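Local coordinates for pectate lyase/Amb allergen (Acidovorax citrulli, PDB 4HWV), which probably cleaves pectate by calcium-dependent beta-elimination, as a secreted polysaccharide lyase of family 1 built on a right-handed parallel beta-helix, at residues V104-Y115 against K143-L154; Y343-N351 against W454-E465. One frame throughout, in Å; residues are numbered along the deposited sequence.

Contact 1. Residues V104-Y115 against K143-L154; sequences VAGSCASSVHGY and KPEDARACAAEL
Cys108 and Cys150 are joined by a disulfide, SG to SG 2.0 Å with a chi3 of -101°, which ties the short helix 108-111 to the side of helix 143-159. Beside this covalent link each side chain lies against backbone of the other segment: Cys150 CB is 3.2 Å from Ala109 N, and Ala109 CB rests 3.4 Å from Ala147 O. No direct hydrogen bond crosses between the segments. The sulfur of Cys150 also lies in the plane of the His113 ring, at its edge near CD2. One face of that ring is turned to the helix backbone at Lys143 O and Ala147 N; Val112 CG1 covers the other. Tyr115 brings CD2 to 3.5 Å from Ala147 CB, while its OH reaches Pro144 CG. The extended Lys143 brings CE up to His113 O and Tyr115 CE2, and its NZ reaches the same carbonyl through a water.

Ser107 sets CB 3.6 Å from Cys150 O and packs OG near Ala151 CA. It is the N-cap of helix 108-111: OG, between its own backbone N and carbonyl carbon (chi1 75°), accepts from Ala109 N at 3.2 Å and also bonds Tyr103 O. Leu154 CD2 closes this end against Gly106 O. Helix 118-129 flanks the pair, giving Asp124 to the Tyr115 hydroxyl and Leu121 to Ala147, and Phe209 packs on Ala151.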
loop_
_atom_site.group_PDB
_atom_site.type_symbol
_atom_site.label_atom_id
_atom_site.label_comp_id
_atom_site.label_asym_id
_atom_site.label_seq_id
_atom_site.Cartn_x
_atom_site.Cartn_y
_atom_site.Cartn_z
ATOM N N VAL A 104 16.362 -9.003 14.986
ATOM C CA VAL A 104 17.534 -8.582 15.757
ATOM C C VAL A 104 17.678 -9.434 17.033
ATOM O O VAL A 104 18.759 -9.960 17.322
ATOM C CB VAL A 104 17.476 -7.084 16.088
ATOM C CG1 VAL A 104 18.568 -6.706 17.103
ATOM C CG2 VAL A 104 17.591 -6.277 14.788
ATOM N N ALA A 105 16.579 -9.589 17.771
ATOM C CA ALA A 105 16.601 -10.303 19.048
ATOM C C ALA A 105 16.888 -11.789 18.889
ATOM O O ALA A 105 17.463 -12.400 19.781
ATOM C CB ALA A 105 15.276 -10.106 19.791
ATOM N N GLY A 106 16.497 -12.370 17.756
ATOM C CA GLY A 106 16.557 -13.817 17.579
ATOM C C GLY A 106 17.724 -14.260 16.702
ATOM O O GLY A 106 17.791 -15.422 16.286
ATOM N N SER A 107 18.651 -13.342 16.448
ATOM C CA SER A 107 19.833 -13.603 15.638
ATOM C C SER A 107 21.066 -13.109 16.373
ATOM O O SER A 107 20.977 -12.539 17.487
ATOM C CB SER A 107 19.745 -12.914 14.280
ATOM O OG SER A 107 19.991 -11.515 14.437
ATOM N N CYS A 108 22.219 -13.304 15.747
ATOM C CA CYS A 108 23.481 -12.884 16.348
ATOM C C CYS A 108 23.628 -11.357 16.448
ATOM O O CYS A 108 24.535 -10.872 17.100
ATOM C CB CYS A 108 24.696 -13.547 15.670
ATOM S SG CYS A 108 24.757 -13.642 13.851
ATOM N N ALA A 109 22.726 -10.601 15.825
ATOM C CA ALA A 109 22.679 -9.146 16.046
ATOM C C ALA A 109 22.607 -8.845 17.540
ATOM O O ALA A 109 23.240 -7.916 18.025
ATOM C CB ALA A 109 21.484 -8.529 15.335
ATOM N N SER A 110 21.848 -9.652 18.269
ATOM C CA SER A 110 21.768 -9.526 19.720
ATOM C C SER A 110 22.703 -10.479 20.475
ATOM O O SER A 110 23.403 -10.063 21.402
ATOM C CB SER A 110 20.328 -9.728 20.187
ATOM O OG SER A 110 19.841 -10.977 19.751
ATOM N N SER A 111 22.708 -11.756 20.098
ATOM C CA SER A 111 23.471 -12.751 20.863
ATOM C C SER A 111 24.985 -12.590 20.768
ATOM O O SER A 111 25.711 -12.969 21.677
ATOM C CB SER A 111 23.064 -14.179 20.476
ATOM O OG SER A 111 23.495 -14.481 19.165
ATOM N N VAL A 112 25.461 -12.018 19.670
ATOM C CA VAL A 112 26.886 -11.762 19.520
ATOM C C VAL A 112 27.174 -10.267 19.668
ATOM O O VAL A 112 28.048 -9.874 20.435
ATOM C CB VAL A 112 27.423 -12.266 18.165
ATOM C CG1 VAL A 112 28.868 -11.820 17.953
ATOM C CG2 VAL A 112 27.306 -13.776 18.086
ATOM N N HIS A 113 26.415 -9.429 18.963
ATOM C CA HIS A 113 26.754 -8.012 18.877
ATOM C C HIS A 113 26.049 -7.115 19.891
ATOM O O HIS A 113 26.347 -5.936 19.983
ATOM C CB HIS A 113 26.544 -7.513 17.452
ATOM C CG HIS A 113 27.363 -8.263 16.459
ATOM N ND1 HIS A 113 28.736 -8.141 16.393
ATOM C CD2 HIS A 113 27.021 -9.199 15.541
ATOM C CE1 HIS A 113 29.200 -8.941 15.451
ATOM N NE2 HIS A 113 28.181 -9.605 14.927
ATOM N N GLY A 114 25.147 -7.689 20.675
ATOM C CA GLY A 114 24.591 -7.007 21.825
ATOM C C GLY A 114 23.521 -5.970 21.550
ATOM O O GLY A 114 23.179 -5.200 22.439
ATOM N N TYR A 115 23.000 -5.910 20.328
ATOM C CA TYR A 115 21.943 -4.937 20.027
ATOM C C TYR A 115 20.628 -5.288 20.706
ATOM O O TYR A 115 20.118 -6.398 20.540
ATOM C CB TYR A 115 21.756 -4.770 18.512
ATOM C CG TYR A 115 22.871 -3.899 17.975
ATOM C CD1 TYR A 115 22.817 -2.514 18.131
ATOM C CD2 TYR A 115 23.997 -4.457 17.355
ATOM C CE1 TYR A 115 23.828 -1.708 17.687
ATOM C CE2 TYR A 115 25.028 -3.652 16.918
ATOM C CZ TYR A 115 24.939 -2.280 17.085
ATOM O OH TYR A 115 25.967 -1.490 16.648
ATOM N N LYS A 143 31.096 -3.738 13.355
ATOM C CA LYS A 143 30.046 -4.228 14.223
ATOM C C LYS A 143 28.609 -3.962 13.729
ATOM O O LYS A 143 27.829 -4.899 13.667
ATOM C CB LYS A 143 30.267 -3.727 15.658
ATOM C CG LYS A 143 29.109 -3.982 16.603
ATOM C CD LYS A 143 29.474 -3.540 18.009
ATOM C CE LYS A 143 28.292 -3.631 18.931
ATOM N NZ LYS A 143 28.706 -3.234 20.305
ATOM N N PRO A 144 28.243 -2.713 13.381
ATOM C CA PRO A 144 26.835 -2.554 12.967
ATOM C C PRO A 144 26.527 -3.319 11.676
ATOM O O PRO A 144 25.424 -3.845 11.547
ATOM C CB PRO A 144 26.685 -1.033 12.778
ATOM C CG PRO A 144 27.816 -0.430 13.564
ATOM C CD PRO A 144 28.949 -1.421 13.494
ATOM N N GLU A 145 27.472 -3.390 10.747
ATOM C CA GLU A 145 27.247 -4.166 9.534
ATOM C C GLU A 145 27.154 -5.663 9.813
ATOM O O GLU A 145 26.299 -6.352 9.265
ATOM C CB GLU A 145 28.320 -3.849 8.476
ATOM C CG GLU A 145 28.343 -4.832 7.299
ATOM C CD GLU A 145 27.072 -4.808 6.432
ATOM O OE1 GLU A 145 26.183 -3.925 6.596
ATOM O OE2 GLU A 145 26.981 -5.698 5.557
ATOM N N ASP A 146 28.026 -6.176 10.675
ATOM C CA ASP A 146 27.955 -7.593 11.032
ATOM C C ASP A 146 26.637 -7.903 11.749
ATOM O O ASP A 146 26.047 -8.979 11.569
ATOM C CB ASP A 146 29.167 -7.983 11.886
ATOM C CG ASP A 146 30.461 -7.961 11.092
ATOM O OD1 ASP A 146 30.412 -8.175 9.865
ATOM O OD2 ASP A 146 31.523 -7.753 11.696
ATOM N N ALA A 147 26.166 -6.965 12.573
ATOM C CA ALA A 147 24.886 -7.162 13.238
ATOM C C ALA A 147 23.721 -7.135 12.236
ATOM O O ALA A 147 22.832 -8.002 12.281
ATOM C CB ALA A 147 24.687 -6.150 14.345
ATOM N N ARG A 148 23.744 -6.172 11.310
ATOM C CA ARG A 148 22.751 -6.154 10.242
ATOM C C ARG A 148 22.775 -7.473 9.479
ATOM O O ARG A 148 21.725 -8.065 9.223
ATOM C CB ARG A 148 22.992 -4.999 9.265
ATOM C CG ARG A 148 21.918 -4.925 8.180
ATOM C CD ARG A 148 22.419 -4.214 6.914
ATOM N NE ARG A 148 23.515 -4.964 6.305
ATOM C CZ ARG A 148 23.352 -6.073 5.590
ATOM N NH1 ARG A 148 22.132 -6.538 5.314
ATOM N NH2 ARG A 148 24.417 -6.708 5.136
ATOM N N ALA A 149 23.975 -7.935 9.116
ATOM C CA ALA A 149 24.086 -9.166 8.342
ATOM C C ALA A 149 23.496 -10.363 9.094
ATOM O O ALA A 149 22.886 -11.237 8.482
ATOM C CB ALA A 149 25.539 -9.426 7.938
ATOM N N CYS A 150 23.669 -10.408 10.415
ATOM C CA CYS A 150 23.057 -11.459 11.243
ATOM C C CYS A 150 21.547 -11.449 11.109
ATOM O O CYS A 150 20.926 -12.496 10.949
ATOM C CB CYS A 150 23.380 -11.244 12.727
ATOM S SG CYS A 150 25.038 -11.715 13.235
ATOM N N ALA A 151 20.952 -10.265 11.238
ATOM C CA ALA A 151 19.502 -10.159 11.180
ATOM C C ALA A 151 18.997 -10.490 9.779
ATOM O O ALA A 151 18.005 -11.193 9.628
ATOM C CB ALA A 151 19.055 -8.768 11.627
ATOM N N ALA A 152 19.700 -10.000 8.768
ATOM C CA ALA A 152 19.312 -10.237 7.373
ATOM C C ALA A 152 19.407 -11.708 7.019
ATOM O O ALA A 152 18.613 -12.206 6.226
ATOM C CB ALA A 152 20.193 -9.415 6.428
ATOM N N GLU A 153 20.414 -12.389 7.564
ATOM C CA GLU A 153 20.593 -13.808 7.291
ATOM C C GLU A 153 19.430 -14.637 7.822
ATOM O O GLU A 153 18.977 -15.572 7.161
ATOM C CB GLU A 153 21.906 -14.314 7.875
ATOM C CG GLU A 153 22.160 -15.775 7.544
ATOM C CD GLU A 153 22.398 -15.989 6.074
ATOM O OE1 GLU A 153 22.989 -15.105 5.413
ATOM O OE2 GLU A 153 21.991 -17.043 5.575
ATOM N N LEU A 154 18.948 -14.304 9.019
ATOM C CA LEU A 154 17.762 -14.974 9.555
ATOM C C LEU A 154 16.542 -14.654 8.684
ATOM O O LEU A 154 15.799 -15.560 8.333
ATOM C CB LEU A 154 17.529 -14.600 11.027
ATOM C CG LEU A 154 16.296 -15.244 11.683
ATOM C CD1 LEU A 154 16.332 -16.772 11.560
ATOM C CD2 LEU A 154 16.170 -14.832 13.139
HETATM O O HOH W 1 26.223 -3.644 21.480
#

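Contact 2. Residues Y343-N351 against W454-E465; sequences YGMVHLYNN and WKPSDFYDYTLE
Met345, His347 and Tyr349 project from one side of strand 345-356 of the parallel beta-helix and are covered by 454-465, a loop segment that runs along the outside of the coil. The strand lies between its partners 324-327 and 376-387, and its His347 and Tyr349 form an aromatic cluster with Tyr460 and Tyr462 of the loop.

Contacts over ring faces dominate. Met345 CB stands almost on the normal of the six-membered ring of Trp454, a CH-pi contact of 3.8 Å to the centroid. The bend at chi3 (73°) returns CE to the indole, 3.4 Å from Trp454 CE3, and leaves SD above the face at a greater distance, as a Met-aromatic contact. Pro456 CG is centred over the His347 imidazole, 3.3 Å from its centroid, with Tyr349 CD1 against the opposite face. His347 in turn directs its CE1 edge at the face of Tyr462, the planes 66° apart, in an edge-to-face pair. Tyr462 CD2 lies over the centre of the Tyr349 ring, although the two planes are inclined, and Leu464 CD2 packs on Tyr349 CB and CD2.

The polar bonds fix these groups. His347 CG is anti to the backbone N (chi1 -176°), which carries the ring out to Tyr460 OH, 2.7 Å from ND1. Its NE2 bonds Glu380, whose OE1 also takes the Tyr462 hydroxyl, so both nitrogens hold the imidazole's rotation. At the far end the Asn350 amide pairs with the Glu465 backbone: Glu465 N donates to Asn350 OD1 at 2.8 Å, tilted from the carbonyl plane, and Asn350 ND2 donates to Glu465 O at 2.9 Å. The Glu465 carboxylate forms salt bridges with Arg473 (OE1) and Arg477 (OE2) of helix 470-477, and a water donates to both Asn350 OD1 and Glu465 OE2, 2.7 Å from each.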
loop_
_atom_site.group_PDB
_atom_site.type_symbol
_atom_site.label_atom_id
_atom_site.label_comp_id
_atom_site.label_asym_id
_atom_site.label_seq_id
_atom_site.Cartn_x
_atom_site.Cartn_y
_atom_site.Cartn_z
ATOM N N TYR A 343 23.378 -11.527 -21.881
ATOM C CA TYR A 343 23.723 -12.918 -22.232
ATOM C C TYR A 343 22.630 -13.772 -22.854
ATOM O O TYR A 343 22.944 -14.599 -23.690
ATOM C CB TYR A 343 24.443 -13.655 -21.076
ATOM C CG TYR A 343 25.838 -13.090 -20.910
ATOM C CD1 TYR A 343 26.836 -13.358 -21.856
ATOM C CD2 TYR A 343 26.139 -12.213 -19.870
ATOM C CE1 TYR A 343 28.098 -12.792 -21.749
ATOM C CE2 TYR A 343 27.399 -11.643 -19.758
ATOM C CZ TYR A 343 28.366 -11.928 -20.708
ATOM O OH TYR A 343 29.617 -11.366 -20.624
ATOM N N GLY A 344 21.367 -13.573 -22.476
ATOM C CA GLY A 344 20.298 -14.445 -22.939
ATOM C C GLY A 344 19.649 -14.044 -24.257
ATOM O O GLY A 344 19.760 -12.898 -24.713
ATOM N N MET A 345 18.965 -15.008 -24.869
ATOM C CA MET A 345 18.107 -14.773 -26.032
ATOM C C MET A 345 16.697 -14.534 -25.517
ATOM O O MET A 345 16.017 -15.464 -25.086
ATOM C CB MET A 345 18.171 -15.969 -26.981
ATOM C CG MET A 345 19.613 -16.207 -27.456
ATOM S SD MET A 345 19.931 -17.867 -28.070
ATOM C CE MET A 345 19.051 -17.690 -29.576
ATOM N N VAL A 346 16.287 -13.274 -25.504
ATOM C CA VAL A 346 15.050 -12.872 -24.834
ATOM C C VAL A 346 14.070 -12.261 -25.837
ATOM O O VAL A 346 14.410 -11.338 -26.586
ATOM C CB VAL A 346 15.345 -11.888 -23.698
ATOM C CG1 VAL A 346 14.065 -11.354 -23.061
ATOM C CG2 VAL A 346 16.214 -12.571 -22.650
ATOM N N HIS A 347 12.864 -12.827 -25.865
ATOM C CA HIS A 347 11.815 -12.433 -26.789
ATOM C C HIS A 347 10.722 -11.728 -25.998
ATOM O O HIS A 347 10.193 -12.303 -25.049
ATOM C CB HIS A 347 11.285 -13.713 -27.455
ATOM C CG HIS A 347 10.249 -13.505 -28.516
ATOM N ND1 HIS A 347 9.409 -14.528 -28.903
ATOM C CD2 HIS A 347 9.942 -12.444 -29.305
ATOM C CE1 HIS A 347 8.636 -14.117 -29.889
ATOM N NE2 HIS A 347 8.925 -12.851 -30.146
ATOM N N LEU A 348 10.391 -10.495 -26.376
ATOM C CA LEU A 348 9.282 -9.771 -25.731
ATOM C C LEU A 348 8.282 -9.449 -26.821
ATOM O O LEU A 348 8.596 -8.704 -27.746
ATOM C CB LEU A 348 9.746 -8.457 -25.079
ATOM C CG LEU A 348 10.841 -8.624 -24.019
ATOM C CD1 LEU A 348 12.213 -8.305 -24.604
ATOM C CD2 LEU A 348 10.542 -7.794 -22.768
ATOM N N TYR A 349 7.098 -10.041 -26.745
ATOM C CA TYR A 349 6.079 -9.741 -27.735
ATOM C C TYR A 349 4.706 -9.504 -27.133
ATOM O O TYR A 349 4.343 -10.119 -26.141
ATOM C CB TYR A 349 6.019 -10.806 -28.850
ATOM C CG TYR A 349 5.503 -12.194 -28.506
ATOM C CD1 TYR A 349 6.349 -13.177 -27.992
ATOM C CD2 TYR A 349 4.177 -12.554 -28.767
ATOM C CE1 TYR A 349 5.879 -14.462 -27.742
ATOM C CE2 TYR A 349 3.707 -13.832 -28.499
ATOM C CZ TYR A 349 4.559 -14.773 -27.994
ATOM O OH TYR A 349 4.086 -16.052 -27.727
ATOM N N ASN A 350 3.961 -8.572 -27.722
ATOM C CA ASN A 350 2.578 -8.342 -27.305
ATOM C C ASN A 350 2.465 -8.070 -25.805
ATOM O O ASN A 350 1.598 -8.631 -25.126
ATOM C CB ASN A 350 1.661 -9.519 -27.679
ATOM C CG ASN A 350 1.418 -9.660 -29.179
ATOM O OD1 ASN A 350 1.139 -10.757 -29.631
ATOM N ND2 ASN A 350 1.451 -8.548 -29.940
ATOM N N ASN A 351 3.346 -7.220 -25.293
ATOM C CA ASN A 351 3.185 -6.705 -23.937
ATOM C C ASN A 351 2.671 -5.269 -23.996
ATOM O O ASN A 351 2.853 -4.581 -25.004
ATOM C CB ASN A 351 4.515 -6.747 -23.186
ATOM C CG ASN A 351 5.093 -8.132 -23.141
ATOM O OD1 ASN A 351 4.602 -9.002 -22.411
ATOM N ND2 ASN A 351 6.114 -8.372 -23.959
ATOM N N TRP A 454 19.490 -14.404 -34.576
ATOM C CA TRP A 454 18.536 -15.439 -34.180
ATOM C C TRP A 454 17.129 -14.934 -34.370
ATOM O O TRP A 454 16.885 -13.735 -34.429
ATOM C CB TRP A 454 18.721 -15.860 -32.715
ATOM C CG TRP A 454 18.112 -14.902 -31.724
ATOM C CD1 TRP A 454 18.546 -13.636 -31.455
ATOM C CD2 TRP A 454 16.983 -15.132 -30.854
ATOM N NE1 TRP A 454 17.772 -13.068 -30.470
ATOM C CE2 TRP A 454 16.796 -13.953 -30.093
ATOM C CE3 TRP A 454 16.121 -16.220 -30.637
ATOM C CZ2 TRP A 454 15.789 -13.828 -29.131
ATOM C CZ3 TRP A 454 15.110 -16.097 -29.683
ATOM C CH2 TRP A 454 14.959 -14.904 -28.935
ATOM N N LYS A 455 16.190 -15.859 -34.464
ATOM C CA LYS A 455 14.794 -15.475 -34.375
ATOM C C LYS A 455 14.013 -16.513 -33.602
ATOM O O LYS A 455 14.215 -17.719 -33.766
ATOM C CB LYS A 455 14.179 -15.233 -35.743
ATOM C CG LYS A 455 14.200 -16.433 -36.651
ATOM C CD LYS A 455 13.899 -16.021 -38.110
ATOM C CE LYS A 455 14.682 -14.790 -38.503
ATOM N NZ LYS A 455 14.917 -14.690 -39.975
ATOM N N PRO A 456 13.126 -16.040 -32.725
ATOM C CA PRO A 456 12.389 -16.981 -31.872
ATOM C C PRO A 456 11.515 -17.963 -32.642
ATOM O O PRO A 456 11.319 -19.058 -32.135
ATOM C CB PRO A 456 11.564 -16.078 -30.953
ATOM C CG PRO A 456 11.632 -14.701 -31.539
ATOM C CD PRO A 456 12.888 -14.628 -32.359
ATOM N N SER A 457 11.033 -17.615 -33.838
ATOM C CA SER A 457 10.190 -18.544 -34.596
ATOM C C SER A 457 10.940 -19.821 -35.010
ATOM O O SER A 457 10.311 -20.812 -35.387
ATOM C CB SER A 457 9.572 -17.853 -35.816
ATOM O OG SER A 457 10.598 -17.378 -36.673
ATOM N N ASP A 458 12.269 -19.802 -34.961
ATOM C CA ASP A 458 13.026 -21.037 -35.195
ATOM C C ASP A 458 12.888 -22.038 -34.053
ATOM O O ASP A 458 13.186 -23.224 -34.222
ATOM C CB ASP A 458 14.510 -20.745 -35.415
ATOM C CG ASP A 458 14.806 -20.146 -36.785
ATOM O OD1 ASP A 458 13.966 -20.270 -37.703
ATOM O OD2 ASP A 458 15.906 -19.584 -36.940
ATOM N N PHE A 459 12.454 -21.568 -32.890
ATOM C CA PHE A 459 12.468 -22.390 -31.681
ATOM C C PHE A 459 11.087 -22.709 -31.121
ATOM O O PHE A 459 10.921 -23.656 -30.342
ATOM C CB PHE A 459 13.351 -21.708 -30.628
ATOM C CG PHE A 459 14.745 -21.488 -31.113
ATOM C CD1 PHE A 459 15.635 -22.547 -31.179
ATOM C CD2 PHE A 459 15.149 -20.254 -31.565
ATOM C CE1 PHE A 459 16.902 -22.363 -31.669
ATOM C CE2 PHE A 459 16.426 -20.083 -32.055
ATOM C CZ PHE A 459 17.283 -21.131 -32.092
ATOM N N TYR A 460 10.100 -21.911 -31.503
ATOM C CA TYR A 460 8.714 -22.162 -31.131
ATOM C C TYR A 460 7.803 -21.386 -32.070
ATOM O O TYR A 460 8.212 -20.374 -32.637
ATOM C CB TYR A 460 8.427 -21.808 -29.664
ATOM C CG TYR A 460 8.894 -20.450 -29.190
ATOM C CD1 TYR A 460 8.129 -19.302 -29.383
ATOM C CD2 TYR A 460 10.096 -20.334 -28.517
ATOM C CE1 TYR A 460 8.569 -18.060 -28.915
ATOM C CE2 TYR A 460 10.542 -19.134 -28.043
ATOM C CZ TYR A 460 9.774 -17.993 -28.238
ATOM O OH TYR A 460 10.210 -16.790 -27.732
ATOM N N ASP A 461 6.583 -21.883 -32.249
ATOM C CA ASP A 461 5.601 -21.198 -33.081
ATOM C C ASP A 461 4.846 -20.188 -32.238
ATOM O O ASP A 461 4.535 -20.450 -31.078
ATOM C CB ASP A 461 4.596 -22.204 -33.638
ATOM C CG ASP A 461 5.214 -23.163 -34.621
ATOM O OD1 ASP A 461 6.088 -22.745 -35.397
ATOM O OD2 ASP A 461 4.806 -24.335 -34.634
ATOM N N TYR A 462 4.508 -19.048 -32.824
ATOM C CA TYR A 462 3.684 -18.058 -32.136
ATOM C C TYR A 462 3.040 -17.141 -33.155
ATOM O O TYR A 462 3.581 -16.934 -34.239
ATOM C CB TYR A 462 4.522 -17.247 -31.127
ATOM C CG TYR A 462 5.598 -16.388 -31.759
ATOM C CD1 TYR A 462 6.818 -16.943 -32.158
ATOM C CD2 TYR A 462 5.390 -15.024 -31.985
ATOM C CE1 TYR A 462 7.798 -16.172 -32.743
ATOM C CE2 TYR A 462 6.381 -14.246 -32.575
ATOM C CZ TYR A 462 7.580 -14.837 -32.955
ATOM O OH TYR A 462 8.589 -14.111 -33.532
ATOM N N THR A 463 1.892 -16.590 -32.777
ATOM C CA THR A 463 1.165 -15.628 -33.594
ATOM C C THR A 463 1.145 -14.275 -32.891
ATOM O O THR A 463 0.779 -14.184 -31.716
ATOM C CB THR A 463 -0.269 -16.131 -33.827
ATOM O OG1 THR A 463 -0.211 -17.308 -34.650
ATOM C CG2 THR A 463 -1.141 -15.055 -34.487
ATOM N N LEU A 464 1.572 -13.234 -33.596
ATOM C CA LEU A 464 1.548 -11.890 -33.033
ATOM C C LEU A 464 0.161 -11.292 -33.137
ATOM O O LEU A 464 -0.369 -11.182 -34.247
ATOM C CB LEU A 464 2.516 -10.972 -33.784
ATOM C CG LEU A 464 3.991 -11.313 -33.618
ATOM C CD1 LEU A 464 4.840 -10.432 -34.536
ATOM C CD2 LEU A 464 4.425 -11.149 -32.176
ATOM N N GLU A 465 -0.409 -10.861 -32.007
ATOM C CA GLU A 465 -1.590 -10.021 -32.022
ATOM C C GLU A 465 -1.216 -8.662 -32.551
ATOM O O GLU A 465 -0.087 -8.188 -32.377
ATOM C CB GLU A 465 -2.134 -9.841 -30.615
ATOM C CG GLU A 465 -2.756 -11.114 -30.078
ATOM C CD GLU A 465 -3.263 -10.954 -28.658
ATOM O OE1 GLU A 465 -4.404 -10.476 -28.463
ATOM O OE2 GLU A 465 -2.514 -11.316 -27.725
HETATM O O HOH W 2 -0.157 -12.577 -28.056
#

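In the fold
The two contacts lie on opposite sides of the chain's centre, their own centres about 46 Å apart and their nearest atoms about 26 Å, so neither touches the other. They follow in series along the chain. Contact 1 joins helical elements covalently, through a disulfide, and lies away from the calcium site of Asp227, Asp278 and Asp282. Contact 2 relies on aromatic packing and hydrogen bonds, and comes nearer the metal: the side chain of Val346 is about 12 Å from that of Asp282. Contact 1 thus links helical segments to each other, whereas contact 2 lays a late loop segment on the coil; neither contains a calcium-binding aspartate.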